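Local coordinates for protein tRNA (uracil(54)-C(5))-methyltransferase (Pyrococcus abyssi, PDB 2JJQ) that catalyses the S-adenosyl-L-methionine-dependent formation of 5-methyluridine at position 54 of tRNA, at residues G200-E205 with I254-D259. Residues are numbered along the deposited sequence; the frame is centred on the assembly and turned at random.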
ATOM      1  N   GLY A 200      -0.607  -0.727  14.792  1.00 12.55           N
ATOM      2  CA  GLY A 200      -1.371   0.533  14.758  1.00 13.10           C
ATOM      3  C   GLY A 200      -0.407   1.593  15.211  1.00 13.56           C
ATOM      4  O   GLY A 200       0.075   1.574  16.380  1.00 15.88           O
ATOM      5  N   LYS A 201      -0.078   2.508  14.320  1.00 13.15           N
ATOM      6  CA  LYS A 201       0.906   3.577  14.710  1.00 15.49           C
ATOM      7  C   LYS A 201       0.345   4.478  15.816  1.00 16.47           C
ATOM      8  O   LYS A 201       1.120   4.981  16.665  1.00 17.95           O
ATOM      9  CB  LYS A 201       1.302   4.423  13.494  1.00 14.63           C
ATOM     10  CG  LYS A 201       1.909   3.597  12.355  1.00 15.41           C
ATOM     11  CD  LYS A 201       3.173   2.837  12.809  1.00 18.09           C
ATOM     12  CE  LYS A 201       3.684   1.976  11.699  1.00 18.70           C
ATOM     13  NZ  LYS A 201       5.034   1.480  11.979  1.00 18.06           N
ATOM     14  N   PHE A 202      -0.976   4.656  15.849  1.00 14.91           N
ATOM     15  CA  PHE A 202      -1.610   5.601  16.780  1.00 16.20           C
ATOM     16  C   PHE A 202      -2.215   4.918  18.013  1.00 17.06           C
ATOM     17  O   PHE A 202      -2.754   5.591  18.895  1.00 18.92           O
ATOM     18  CB  PHE A 202      -2.645   6.481  16.072  1.00 15.68           C
ATOM     19  CG  PHE A 202      -2.029   7.285  14.957  1.00 16.52           C
ATOM     20  CD1 PHE A 202      -1.187   8.353  15.262  1.00 16.64           C
ATOM     21  CD2 PHE A 202      -2.201   6.897  13.628  1.00 14.16           C
ATOM     22  CE1 PHE A 202      -0.568   9.065  14.213  1.00 18.94           C
ATOM     23  CE2 PHE A 202      -1.600   7.579  12.600  1.00 15.30           C
ATOM     24  CZ  PHE A 202      -0.772   8.656  12.905  1.00 15.62           C
ATOM     25  N   THR A 203      -2.168   3.588  18.047  1.00 15.87           N
ATOM     26  CA  THR A 203      -2.711   2.823  19.158  1.00 16.29           C
ATOM     27  C   THR A 203      -1.635   2.000  19.858  1.00 16.77           C
ATOM     28  O   THR A 203      -1.867   1.558  20.976  1.00 17.71           O
ATOM     29  CB  THR A 203      -3.748   1.776  18.697  1.00 15.64           C
ATOM     30  OG1 THR A 203      -3.103   0.883  17.785  1.00 15.49           O
ATOM     31  CG2 THR A 203      -4.927   2.444  18.015  1.00 15.09           C
ATOM     32  N   GLU A 204      -0.487   1.829  19.196  1.00 16.86           N
ATOM     33  CA  GLU A 204       0.636   0.993  19.610  1.00 18.03           C
ATOM     34  C   GLU A 204       0.297  -0.510  19.700  1.00 17.23           C
ATOM     35  O   GLU A 204       0.995  -1.247  20.338  1.00 19.44           O
ATOM     36  CB  GLU A 204       1.278   1.516  20.885  1.00 19.46           C
ATOM     37  CG  GLU A 204       1.635   2.978  20.758  1.00 24.30           C
ATOM     38  CD  GLU A 204       2.345   3.542  21.979  1.00 32.71           C
ATOM     39  OE1 GLU A 204       1.822   3.410  23.104  1.00 38.83           O
ATOM     40  OE2 GLU A 204       3.412   4.149  21.804  1.00 35.19           O
ATOM     41  N   GLU A 205      -0.767  -0.964  19.078  1.00 15.30           N
ATOM     42  CA  GLU A 205      -1.083  -2.388  19.169  1.00 14.37           C
ATOM     43  C   GLU A 205      -0.321  -3.087  18.048  1.00 15.27           C
ATOM     44  O   GLU A 205      -0.163  -2.494  16.979  1.00 13.64           O
ATOM     45  CB  GLU A 205      -2.558  -2.589  18.979  1.00 13.98           C
ATOM     46  CG  GLU A 205      -3.294  -2.103  20.193  1.00 16.69           C
ATOM     47  CD  GLU A 205      -4.775  -2.252  20.146  1.00 20.48           C
ATOM     48  OE1 GLU A 205      -5.372  -2.786  19.165  1.00 17.94           O
ATOM     49  OE2 GLU A 205      -5.349  -1.823  21.172  1.00 21.75           O
ATOM     50  N   ILE A 254      -6.439  -6.113  15.992  1.00 13.43           N
ATOM     51  CA  ILE A 254      -5.915  -4.864  16.561  1.00 13.27           C
ATOM     52  C   ILE A 254      -6.602  -3.654  15.918  1.00 13.51           C
ATOM     53  O   ILE A 254      -7.407  -3.805  14.983  1.00 13.36           O
ATOM     54  CB  ILE A 254      -4.378  -4.737  16.431  1.00 13.54           C
ATOM     55  CG1 ILE A 254      -3.968  -4.718  14.946  1.00 13.95           C
ATOM     56  CG2 ILE A 254      -3.708  -5.942  17.248  1.00 11.62           C
ATOM     57  CD1 ILE A 254      -2.458  -4.322  14.720  1.00 17.60           C
ATOM     58  N   ARG A 255      -6.284  -2.476  16.427  1.00 13.71           N
ATOM     59  CA  ARG A 255      -6.873  -1.278  15.847  1.00 14.67           C
ATOM     60  C   ARG A 255      -5.824  -0.283  15.400  1.00 13.45           C
ATOM     61  O   ARG A 255      -4.749  -0.127  16.014  1.00 13.37           O
ATOM     62  CB  ARG A 255      -7.746  -0.532  16.851  1.00 14.60           C
ATOM     63  CG  ARG A 255      -9.036  -1.224  17.202  1.00 18.21           C
ATOM     64  CD  ARG A 255      -9.736  -0.471  18.345  1.00 23.32           C
ATOM     65  NE  ARG A 255     -10.903  -1.273  18.794  1.00 31.23           N
ATOM     66  CZ  ARG A 255     -12.086  -0.756  19.172  1.00 33.39           C
ATOM     67  NH1 ARG A 255     -12.303   0.562  19.165  1.00 33.40           N
ATOM     68  NH2 ARG A 255     -13.065  -1.558  19.561  1.00 31.61           N
ATOM     69  N   GLU A 256      -6.176   0.425  14.344  1.00 12.40           N
ATOM     70  CA  GLU A 256      -5.431   1.645  13.997  1.00 12.30           C
ATOM     71  C   GLU A 256      -6.431   2.772  14.217  1.00 12.06           C
ATOM     72  O   GLU A 256      -7.648   2.588  14.099  1.00 13.06           O
ATOM     73  CB  GLU A 256      -4.991   1.657  12.523  1.00 11.37           C
ATOM     74  CG  GLU A 256      -4.262   2.967  12.096  1.00 12.72           C
ATOM     75  CD  GLU A 256      -2.989   3.183  12.923  1.00 13.25           C
ATOM     76  OE1 GLU A 256      -1.899   2.870  12.403  1.00 14.32           O
ATOM     77  OE2 GLU A 256      -3.101   3.615  14.096  1.00 12.53           O
ATOM     78  N   ARG A 257      -5.920   3.944  14.548  1.00 13.13           N
ATOM     79  CA  ARG A 257      -6.812   5.065  14.764  1.00 13.01           C
ATOM     80  C   ARG A 257      -6.392   6.243  13.913  1.00 13.05           C
ATOM     81  O   ARG A 257      -5.212   6.664  13.972  1.00 12.51           O
ATOM     82  CB  ARG A 257      -6.787   5.453  16.261  1.00 14.10           C
ATOM     83  CG  ARG A 257      -7.507   6.739  16.537  1.00 17.66           C
ATOM     84  CD  ARG A 257      -7.655   6.941  18.053  1.00 25.70           C
ATOM     85  NE  ARG A 257      -8.878   6.289  18.475  1.00 33.95           N
ATOM     86  CZ  ARG A 257      -9.916   6.972  18.958  1.00 37.85           C
ATOM     87  NH1 ARG A 257      -9.807   8.290  19.125  1.00 38.76           N
ATOM     88  NH2 ARG A 257     -11.034   6.353  19.297  1.00 37.57           N
ATOM     89  N   LEU A 258      -7.327   6.755  13.091  1.00 11.98           N
ATOM     90  CA  LEU A 258      -7.086   8.001  12.322  1.00 11.41           C
ATOM     91  C   LEU A 258      -7.903   9.112  12.935  1.00 12.32           C
ATOM     92  O   LEU A 258      -9.128   9.097  12.863  1.00 11.91           O
ATOM     93  CB  LEU A 258      -7.533   7.798  10.859  1.00 11.03           C
ATOM     94  CG  LEU A 258      -6.899   6.546  10.173  1.00  9.98           C
ATOM     95  CD1 LEU A 258      -7.276   6.652   8.640  1.00 13.14           C
ATOM     96  CD2 LEU A 258      -5.394   6.497  10.363  1.00 13.21           C
ATOM     97  N   ASP A 259      -7.215  10.063  13.560  1.00 13.45           N
ATOM     98  CA  ASP A 259      -7.885  11.088  14.372  1.00 14.08           C
ATOM     99  C   ASP A 259      -8.736  10.405  15.476  1.00 15.24           C
ATOM    100  O   ASP A 259      -8.178   9.775  16.416  1.00 16.29           O
ATOM    101  CB  ASP A 259      -8.663  12.049  13.478  1.00 13.40           C
ATOM    102  CG  ASP A 259      -7.749  12.962  12.662  1.00 15.77           C
ATOM    103  OD1 ASP A 259      -6.589  13.226  13.083  1.00 17.43           O
ATOM    104  OD2 ASP A 259      -8.175  13.430  11.585  1.00 16.51           O
TER
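The carboxylate of E256 takes hold of two successive backbone N-H groups in the loop 200-205. E256 OE1 accepts from K201 N at 2.7 Å, on its syn side and somewhat out of plane. E256 OE2 uses its syn lone pair for F202 N at 2.9 Å. Its anti lone pair takes R257 N in the same strand, and OE1 is also bonded to S275 OG, so the buried group is held at both oxygens. CG lies anti to the backbone N (chi1 177°) and the chain bends at chi2 (60°), which brings the carboxylate to the loop. The F202 ring presents its edge to E256 OE2 and packs edge-to-face with Y276.

Farther along, T203 OG1 donates to R255 O at 2.6 Å. It also accepts from E205 N, forming an ST turn. E205 reaches out extended, and its OE1 receives R255 N at 2.9 Å from the anti side, well out of the carboxylate plane. Its OE2 pairs with K251.

All cross-segment hydrogen bonds use a side chain. They join the turn between strands 192-199 and 206-212 of the five-stranded mixed sheet to the two-stranded hairpin 254-265, which leads into the S-adenosylmethionine-binding methyltransferase fold.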